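Disease resistance protein RRS1 (Arabidopsis thaliana, PDB 5W3X) binds W-box DNA as a transcription factor and confers resistance to bacterial and fungal pathogens, this chain being its WRKY DNA-binding domain. Local coordinates at residues E16-T21 and I68-E73; Y40-K45 and H74-P79. All coordinates share one frame; numbering follows the deposited sequence.

How the contacts relate
Both contacts lie in the WRKY domain and reach the same four-stranded antiparallel sheet. Their segments alternate along the chain, and their centres are about 9 Å apart. Contact 1 joins the loop before strand 22-28 to strand 66-71. Contact 2 binds the zinc ion between the end of strand 37-42 and the loop that follows strand 66-71. The two meet directly. Thr21 O lies 3.0 Å from Ala43 N, a probable hydrogen bond, and the Trp20 ring stacks on zinc ligand His74, with Trp20 CD2 3.3 Å from His74 NE2. The side chain of Asp18 is about 10 Å from the zinc, so contact 1 stands beside the metal site and not in it.

Contact 1: residues E16-T21 and I68-E73; sequences EGDLWT and ITYLSE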
ATOM      1  N   GLU B  16      26.088  13.601  -3.582  1.00 84.85           N
ATOM      2  CA  GLU B  16      26.046  12.184  -3.896  1.00 85.80           C
ATOM      3  C   GLU B  16      26.781  11.886  -5.197  1.00 89.35           C
ATOM      4  O   GLU B  16      26.747  12.673  -6.146  1.00 91.95           O
ATOM      5  CB  GLU B  16      24.591  11.708  -3.988  1.00 86.73           C
ATOM      6  CG  GLU B  16      24.348  10.295  -3.471  1.00 90.34           C
ATOM      7  CD  GLU B  16      24.939   9.218  -4.367  1.00 96.23           C
ATOM      8  OE1 GLU B  16      25.236   8.116  -3.858  1.00 98.64           O
ATOM      9  OE2 GLU B  16      25.102   9.471  -5.579  1.00 98.58           O
ATOM     10  N   GLY B  17      27.470  10.752  -5.212  1.00 86.50           N
ATOM     11  CA  GLY B  17      28.178  10.287  -6.386  1.00 80.76           C
ATOM     12  C   GLY B  17      28.377   8.798  -6.255  1.00 75.16           C
ATOM     13  O   GLY B  17      28.720   8.312  -5.183  1.00 73.90           O
ATOM     14  N   ASP B  18      28.165   8.076  -7.347  1.00 78.43           N
ATOM     15  CA  ASP B  18      28.279   6.623  -7.359  1.00 74.64           C
ATOM     16  C   ASP B  18      28.944   6.166  -8.635  1.00 72.97           C
ATOM     17  O   ASP B  18      28.720   6.744  -9.694  1.00 75.30           O
ATOM     18  CB  ASP B  18      26.907   5.959  -7.243  1.00 78.66           C
ATOM     19  CG  ASP B  18      26.710   5.267  -5.921  1.00 85.13           C
ATOM     20  OD1 ASP B  18      27.517   5.514  -5.003  1.00 89.41           O
ATOM     21  OD2 ASP B  18      25.746   4.483  -5.789  1.00 86.45           O
ATOM     22  N   LEU B  19      29.768   5.132  -8.537  1.00 72.53           N
ATOM     23  CA  LEU B  19      30.401   4.568  -9.720  1.00 76.60           C
ATOM     24  C   LEU B  19      29.410   3.682 -10.476  1.00 78.29           C
ATOM     25  O   LEU B  19      29.768   3.045 -11.467  1.00 84.78           O
ATOM     26  CB  LEU B  19      31.652   3.772  -9.337  1.00 75.91           C
ATOM     27  N   TRP B  20      28.161   3.650 -10.011  1.00 68.32           N
ATOM     28  CA  TRP B  20      27.175   2.713 -10.542  1.00 63.65           C
ATOM     29  C   TRP B  20      25.920   3.366 -11.120  1.00 60.80           C
ATOM     30  O   TRP B  20      25.745   4.579 -11.039  1.00 59.03           O
ATOM     31  CB  TRP B  20      26.778   1.739  -9.440  1.00 63.79           C
ATOM     32  CG  TRP B  20      27.959   1.156  -8.746  1.00 70.60           C
ATOM     33  CD1 TRP B  20      28.547   1.617  -7.605  1.00 72.45           C
ATOM     34  CD2 TRP B  20      28.714   0.011  -9.152  1.00 72.33           C
ATOM     35  NE1 TRP B  20      29.616   0.823  -7.268  1.00 73.94           N
ATOM     36  CE2 TRP B  20      29.738  -0.172  -8.202  1.00 75.28           C
ATOM     37  CE3 TRP B  20      28.619  -0.881 -10.224  1.00 72.50           C
ATOM     38  CZ2 TRP B  20      30.662  -1.211  -8.291  1.00 76.49           C
ATOM     39  CZ3 TRP B  20      29.537  -1.912 -10.311  1.00 76.59           C
ATOM     40  CH2 TRP B  20      30.544  -2.069  -9.350  1.00 77.19           C
ATOM     41  N   THR B  21      25.062   2.542 -11.718  1.00 62.76           N
ATOM     42  CA  THR B  21      23.790   2.996 -12.272  1.00 65.49           C
ATOM     43  C   THR B  21      22.611   2.380 -11.518  1.00 64.82           C
ATOM     44  O   THR B  21      22.629   1.195 -11.179  1.00 55.82           O
ATOM     45  CB  THR B  21      23.669   2.657 -13.767  1.00 70.41           C
ATOM     46  OG1 THR B  21      23.980   1.274 -13.973  1.00 74.16           O
ATOM     47  CG2 THR B  21      24.620   3.517 -14.581  1.00 75.26           C
ATOM     48  N   ILE B  68      23.690   7.114   3.621  1.00 42.93           N
ATOM     49  CA  ILE B  68      23.525   6.187   2.513  1.00 43.92           C
ATOM     50  C   ILE B  68      23.956   4.789   2.917  1.00 46.82           C
ATOM     51  O   ILE B  68      25.051   4.599   3.446  1.00 51.29           O
ATOM     52  CB  ILE B  68      24.323   6.631   1.279  1.00 47.57           C
ATOM     53  CG1 ILE B  68      23.973   8.076   0.915  1.00 48.30           C
ATOM     54  CG2 ILE B  68      24.049   5.695   0.110  1.00 48.16           C
ATOM     55  CD1 ILE B  68      24.649   8.573  -0.346  1.00 50.83           C
ATOM     56  N   THR B  69      23.090   3.812   2.673  1.00 46.05           N
ATOM     57  CA  THR B  69      23.418   2.416   2.946  1.00 44.17           C
ATOM     58  C   THR B  69      23.436   1.600   1.658  1.00 47.40           C
ATOM     59  O   THR B  69      22.479   1.619   0.895  1.00 47.44           O
ATOM     60  CB  THR B  69      22.416   1.786   3.919  1.00 48.78           C
ATOM     61  OG1 THR B  69      22.425   2.513   5.150  1.00 52.52           O
ATOM     62  CG2 THR B  69      22.774   0.325   4.185  1.00 51.40           C
ATOM     63  N   TYR B  70      24.535   0.896   1.413  1.00 50.89           N
ATOM     64  CA  TYR B  70      24.631   0.005   0.264  1.00 53.41           C
ATOM     65  C   TYR B  70      24.526  -1.445   0.712  1.00 57.75           C
ATOM     66  O   TYR B  70      25.204  -1.850   1.654  1.00 61.93           O
ATOM     67  CB  TYR B  70      25.947   0.214  -0.472  1.00 52.96           C
ATOM     68  CG  TYR B  70      26.093   1.557  -1.138  1.00 52.41           C
ATOM     69  CD1 TYR B  70      26.615   2.639  -0.450  1.00 55.37           C
ATOM     70  CD2 TYR B  70      25.737   1.735  -2.465  1.00 50.84           C
ATOM     71  CE1 TYR B  70      26.760   3.867  -1.062  1.00 53.96           C
ATOM     72  CE2 TYR B  70      25.879   2.951  -3.082  1.00 48.34           C
ATOM     73  CZ  TYR B  70      26.389   4.014  -2.378  1.00 52.29           C
ATOM     74  OH  TYR B  70      26.527   5.229  -2.993  1.00 55.15           O
ATOM     75  N   LEU B  71      23.685  -2.231   0.050  1.00 54.79           N
ATOM     76  CA  LEU B  71      23.579  -3.645   0.394  1.00 56.87           C
ATOM     77  C   LEU B  71      23.792  -4.568  -0.811  1.00 54.64           C
ATOM     78  O   LEU B  71      23.340  -4.276  -1.922  1.00 54.91           O
ATOM     79  CB  LEU B  71      22.237  -3.930   1.060  1.00 61.57           C
ATOM     80  CG  LEU B  71      22.202  -3.419   2.505  1.00 67.13           C
ATOM     81  CD1 LEU B  71      20.903  -3.790   3.163  1.00 66.92           C
ATOM     82  CD2 LEU B  71      23.376  -3.971   3.311  1.00 68.95           C
ATOM     83  N   SER B  72      24.502  -5.667  -0.554  1.00 64.52           N
ATOM     84  CA  SER B  72      24.927  -6.653  -1.553  1.00 64.35           C
ATOM     85  C   SER B  72      25.897  -6.063  -2.579  1.00 67.27           C
ATOM     86  O   SER B  72      25.959  -4.854  -2.794  1.00 66.69           O
ATOM     87  CB  SER B  72      23.722  -7.272  -2.268  1.00 62.36           C
ATOM     88  N   GLU B  73      26.653  -6.941  -3.221  1.00 76.26           N
ATOM     89  CA  GLU B  73      27.720  -6.517  -4.115  1.00 82.18           C
ATOM     90  C   GLU B  73      27.259  -6.607  -5.558  1.00 76.79           C
ATOM     91  O   GLU B  73      26.453  -7.469  -5.907  1.00 81.33           O
ATOM     92  CB  GLU B  73      28.976  -7.374  -3.895  1.00 92.62           C
ATOM     93  CG  GLU B  73      29.434  -7.476  -2.434  1.00101.97           C
ATOM     94  CD  GLU B  73      28.567  -8.399  -1.580  1.00109.60           C
ATOM     95  OE1 GLU B  73      27.634  -9.026  -2.130  1.00112.68           O
ATOM     96  OE2 GLU B  73      28.806  -8.479  -0.356  1.00113.09           O
TER
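Glu16 and Asp18 in the loop before strand 22-28 meet Ile68 and Tyr70 of strand 66-71. Side chains make nearly all of the touch. The backbones stay well apart, with Asp18 CA 10.7 Å from Tyr70 CA, and 159 Å² is buried in all.

The apolar part is small. Glu16 CG rests on the tip of Ile68, 3.6 Å from Ile68 CD1. The outer arm of Ile68 is fully extended (chi2 -176°), which carries this methyl out from the strand. The Glu16 chain bends at chi2 (-70°), and Glu16 OE1 also comes to 3.6 Å from Ile68 CD1.

The polar part gathers at the hydroxyl end of Tyr70. Glu16 OE1 lies 3.3 Å from Tyr70 OH. The Asp18 and Tyr70 side chains come from opposite directions, with the carboxylate plane 35° from the ring plane. Asp18 OD2 sits at the ring edge, in plane. The carboxylate is modelled too close to the hydroxyl, so its exact placement here is doubtful.

The main polar partner of both acids lies outside the two segments, on strand 53-58. There Lys54 NZ forms salt bridges with Glu16 OE1 and Asp18 OD2, and probably offsets much of their negative charge. A weak hydrogen bond from Trp22 NE1 also reaches Asp18 OD2.

The contact thus ties the lead-in to the first strand, which carries the WRKYGQK-type signature (here WRKYGQK), to the last strand of the antiparallel sheet of the WRKY fold.

Contact 2: residues Y40-K45 and H74-P79; sequences YRCAYK and HNHPRP. With ZN (zinc ion), chain G.
The Cys-Cys-His-His zinc site of the WRKY domain brings Cys42 together with His74 and His76. Cys42 SG binds the zinc ion at 2.3 Å, His74 ND1 at 2.2 Å and His76 NE2 at 2.1 Å. Cys50 supplies the fourth ligand. The histidines thus use different ring nitrogens. Both rings turn an edge to Cys42 SG.

With its sulfur anti to the backbone nitrogen (chi1 -176°), Cys42 reaches toward the histidine loop and the zinc. The type I turn from Cys42 to Lys45 folds the backbone back, and Tyr44 N donates a nearly straight hydrogen bond to Cys42 SG (3.2 Å, 168°). This would probably stabilise negative charge on the thiolate. Two cysteines followed by a His-X-His pair make up the WRKY zinc finger, which closes one end of the sheet.

A second shell holds His76. His76 ND1 donates to Pro77 O at 3.0 Å, the oxygen lying tilted out of the ring plane, and this probably helps limit the ring's rotation. Tyr44 turns its ring edge to one face of His76 in an offset edge-to-face pair, with centroids 4.8 Å apart and planes at 64°. His74 CB lies above the opposite face, toward its rim. Farther out, Pro79 CB packs at the edge of the Tyr44 ring, 3.7 Å from Tyr44 OH.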
ATOM      1  N   TYR B  40      16.704   2.415  -3.947  1.00 39.65           N
ATOM      2  CA  TYR B  40      17.220   2.166  -5.286  1.00 37.84           C
ATOM      3  C   TYR B  40      17.714   0.728  -5.382  1.00 41.82           C
ATOM      4  O   TYR B  40      18.109   0.132  -4.379  1.00 42.50           O
ATOM      5  CB  TYR B  40      18.374   3.119  -5.627  1.00 38.40           C
ATOM      6  CG  TYR B  40      18.024   4.578  -5.548  1.00 44.32           C
ATOM      7  CD1 TYR B  40      18.042   5.244  -4.328  1.00 40.99           C
ATOM      8  CD2 TYR B  40      17.687   5.301  -6.690  1.00 45.11           C
ATOM      9  CE1 TYR B  40      17.723   6.576  -4.238  1.00 41.73           C
ATOM     10  CE2 TYR B  40      17.364   6.646  -6.606  1.00 44.52           C
ATOM     11  CZ  TYR B  40      17.385   7.274  -5.371  1.00 47.56           C
ATOM     12  OH  TYR B  40      17.067   8.606  -5.260  1.00 49.23           O
ATOM     13  N   ARG B  41      17.711   0.197  -6.602  1.00 40.25           N
ATOM     14  CA  ARG B  41      18.271  -1.119  -6.918  1.00 40.45           C
ATOM     15  C   ARG B  41      19.079  -0.935  -8.189  1.00 45.17           C
ATOM     16  O   ARG B  41      18.951   0.112  -8.822  1.00 46.03           O
ATOM     17  CB  ARG B  41      17.155  -2.160  -7.064  1.00 38.09           C
ATOM     18  CG  ARG B  41      16.018  -1.779  -8.032  1.00 35.73           C
ATOM     19  CD  ARG B  41      16.271  -2.291  -9.460  1.00 44.31           C
ATOM     20  NE  ARG B  41      15.115  -2.091 -10.329  1.00 42.79           N
ATOM     21  CZ  ARG B  41      15.176  -1.997 -11.653  1.00 45.06           C
ATOM     22  NH1 ARG B  41      16.344  -2.059 -12.272  1.00 46.89           N
ATOM     23  NH2 ARG B  41      14.068  -1.820 -12.357  1.00 37.50           N
ATOM     24  N   CYS B  42      19.964  -1.868  -8.532  1.00 41.14           N
ATOM     25  CA  CYS B  42      20.844  -1.685  -9.693  1.00 43.39           C
ATOM     26  C   CYS B  42      20.136  -1.683 -11.054  1.00 47.60           C
ATOM     27  O   CYS B  42      19.162  -2.397 -11.266  1.00 44.68           O
ATOM     28  CB  CYS B  42      21.937  -2.762  -9.725  1.00 39.39           C
ATOM     29  SG  CYS B  42      23.122  -2.502 -11.088  1.00 55.95           S
ATOM     30  N   ALA B  43      20.645  -0.886 -11.985  1.00 52.13           N
ATOM     31  CA  ALA B  43      20.086  -0.858 -13.336  1.00 54.79           C
ATOM     32  C   ALA B  43      20.252  -2.199 -14.054  1.00 53.82           C
ATOM     33  O   ALA B  43      19.580  -2.458 -15.054  1.00 51.21           O
ATOM     34  CB  ALA B  43      20.728   0.253 -14.149  1.00 50.96           C
ATOM     35  N   TYR B  44      21.137  -3.054 -13.546  1.00 54.37           N
ATOM     36  CA  TYR B  44      21.366  -4.367 -14.147  1.00 54.28           C
ATOM     37  C   TYR B  44      20.808  -5.493 -13.281  1.00 53.67           C
ATOM     38  O   TYR B  44      21.281  -6.630 -13.343  1.00 49.42           O
ATOM     39  CB  TYR B  44      22.863  -4.590 -14.387  1.00 54.84           C
ATOM     40  CG  TYR B  44      23.497  -3.499 -15.214  1.00 60.90           C
ATOM     41  CD1 TYR B  44      23.370  -3.486 -16.601  1.00 64.10           C
ATOM     42  CD2 TYR B  44      24.208  -2.470 -14.608  1.00 59.89           C
ATOM     43  CE1 TYR B  44      23.947  -2.479 -17.367  1.00 66.30           C
ATOM     44  CE2 TYR B  44      24.785  -1.459 -15.360  1.00 67.21           C
ATOM     45  CZ  TYR B  44      24.654  -1.466 -16.736  1.00 71.37           C
ATOM     46  OH  TYR B  44      25.234  -0.455 -17.471  1.00 72.54           O
ATOM     47  N   LYS B  45      19.773  -5.186 -12.504  1.00 50.87           N
ATOM     48  CA  LYS B  45      19.113  -6.206 -11.705  1.00 50.46           C
ATOM     49  C   LYS B  45      18.502  -7.293 -12.579  1.00 48.45           C
ATOM     50  O   LYS B  45      18.560  -8.470 -12.253  1.00 51.73           O
ATOM     51  CB  LYS B  45      18.020  -5.587 -10.835  1.00 49.58           C
ATOM     52  CG  LYS B  45      17.205  -6.613 -10.046  1.00 49.67           C
ATOM     53  CD  LYS B  45      16.225  -5.934  -9.101  1.00 51.02           C
ATOM     54  CE  LYS B  45      15.443  -6.945  -8.290  1.00 50.98           C
ATOM     55  NZ  LYS B  45      16.358  -7.887  -7.594  1.00 54.98           N
ATOM     56  N   HIS B  74      27.767  -5.714  -6.398  1.00 70.17           N
ATOM     57  CA  HIS B  74      27.488  -5.794  -7.824  1.00 70.59           C
ATOM     58  C   HIS B  74      28.163  -7.027  -8.416  1.00 70.81           C
ATOM     59  O   HIS B  74      29.292  -7.351  -8.051  1.00 70.35           O
ATOM     60  CB  HIS B  74      27.964  -4.532  -8.536  1.00 69.39           C
ATOM     61  CG  HIS B  74      27.210  -3.300  -8.151  1.00 65.75           C
ATOM     62  ND1 HIS B  74      26.148  -2.819  -8.886  1.00 64.73           N
ATOM     63  CD2 HIS B  74      27.368  -2.444  -7.113  1.00 66.26           C
ATOM     64  CE1 HIS B  74      25.684  -1.720  -8.319  1.00 65.98           C
ATOM     65  NE2 HIS B  74      26.407  -1.470  -7.241  1.00 66.71           N
ATOM     66  N   ASN B  75      27.466  -7.724  -9.310  1.00 72.36           N
ATOM     67  CA  ASN B  75      28.040  -8.896  -9.979  1.00 66.83           C
ATOM     68  C   ASN B  75      28.481  -8.569 -11.398  1.00 66.23           C
ATOM     69  O   ASN B  75      28.328  -9.378 -12.311  1.00 73.04           O
ATOM     70  CB  ASN B  75      27.041 -10.063  -9.990  1.00 70.19           C
ATOM     71  CG  ASN B  75      25.795  -9.777 -10.826  1.00 76.28           C
ATOM     72  OD1 ASN B  75      25.597  -8.664 -11.321  1.00 79.29           O
ATOM     73  ND2 ASN B  75      24.940 -10.787 -10.972  1.00 73.71           N
ATOM     74  N   HIS B  76      29.043  -7.381 -11.576  1.00 67.49           N
ATOM     75  CA  HIS B  76      29.467  -6.917 -12.893  1.00 72.91           C
ATOM     76  C   HIS B  76      30.390  -5.713 -12.723  1.00 77.49           C
ATOM     77  O   HIS B  76      30.346  -5.045 -11.690  1.00 72.76           O
ATOM     78  CB  HIS B  76      28.253  -6.552 -13.746  1.00 68.81           C
ATOM     79  CG  HIS B  76      27.391  -5.501 -13.128  1.00 71.06           C
ATOM     80  ND1 HIS B  76      27.579  -4.155 -13.360  1.00 71.63           N
ATOM     81  CD2 HIS B  76      26.354  -5.594 -12.262  1.00 68.47           C
ATOM     82  CE1 HIS B  76      26.686  -3.466 -12.672  1.00 68.17           C
ATOM     83  NE2 HIS B  76      25.929  -4.316 -12.002  1.00 67.76           N
ATOM     84  N   PRO B  77      31.241  -5.436 -13.727  1.00 79.92           N
ATOM     85  CA  PRO B  77      32.137  -4.281 -13.603  1.00 82.94           C
ATOM     86  C   PRO B  77      31.386  -2.954 -13.613  1.00 83.54           C
ATOM     87  O   PRO B  77      30.205  -2.920 -13.957  1.00 80.90           O
ATOM     88  CB  PRO B  77      33.043  -4.402 -14.838  1.00 88.62           C
ATOM     89  CG  PRO B  77      32.260  -5.233 -15.810  1.00 86.00           C
ATOM     90  CD  PRO B  77      31.494  -6.204 -14.961  1.00 85.32           C
ATOM     91  N   ARG B  78      32.078  -1.877 -13.245  1.00 84.91           N
ATOM     92  CA  ARG B  78      31.506  -0.536 -13.292  1.00 88.19           C
ATOM     93  C   ARG B  78      31.081  -0.177 -14.714  1.00 87.96           C
ATOM     94  O   ARG B  78      31.803  -0.454 -15.667  1.00 92.57           O
ATOM     95  CB  ARG B  78      32.511   0.495 -12.767  1.00 91.19           C
ATOM     96  CG  ARG B  78      33.071   0.187 -11.386  1.00 91.69           C
ATOM     97  CD  ARG B  78      34.119   1.213 -10.978  1.00 91.85           C
ATOM     98  N   PRO B  79      29.902   0.445 -14.856  1.00 90.86           N
ATOM     99  CA  PRO B  79      29.362   0.842 -16.163  1.00 95.58           C
ATOM    100  C   PRO B  79      30.215   1.888 -16.882  1.00103.22           C
ATOM    101  O   PRO B  79      29.985   3.088 -16.727  1.00103.94           O
ATOM    102  CB  PRO B  79      27.981   1.413 -15.810  1.00 91.63           C
ATOM    103  CG  PRO B  79      28.072   1.782 -14.370  1.00 88.48           C
ATOM    104  CD  PRO B  79      28.976   0.763 -13.757  1.00 88.52           C
TER
HETATM  105 ZN    ZN G1301      24.766  -3.886 -10.262  1.00 54.42          ZN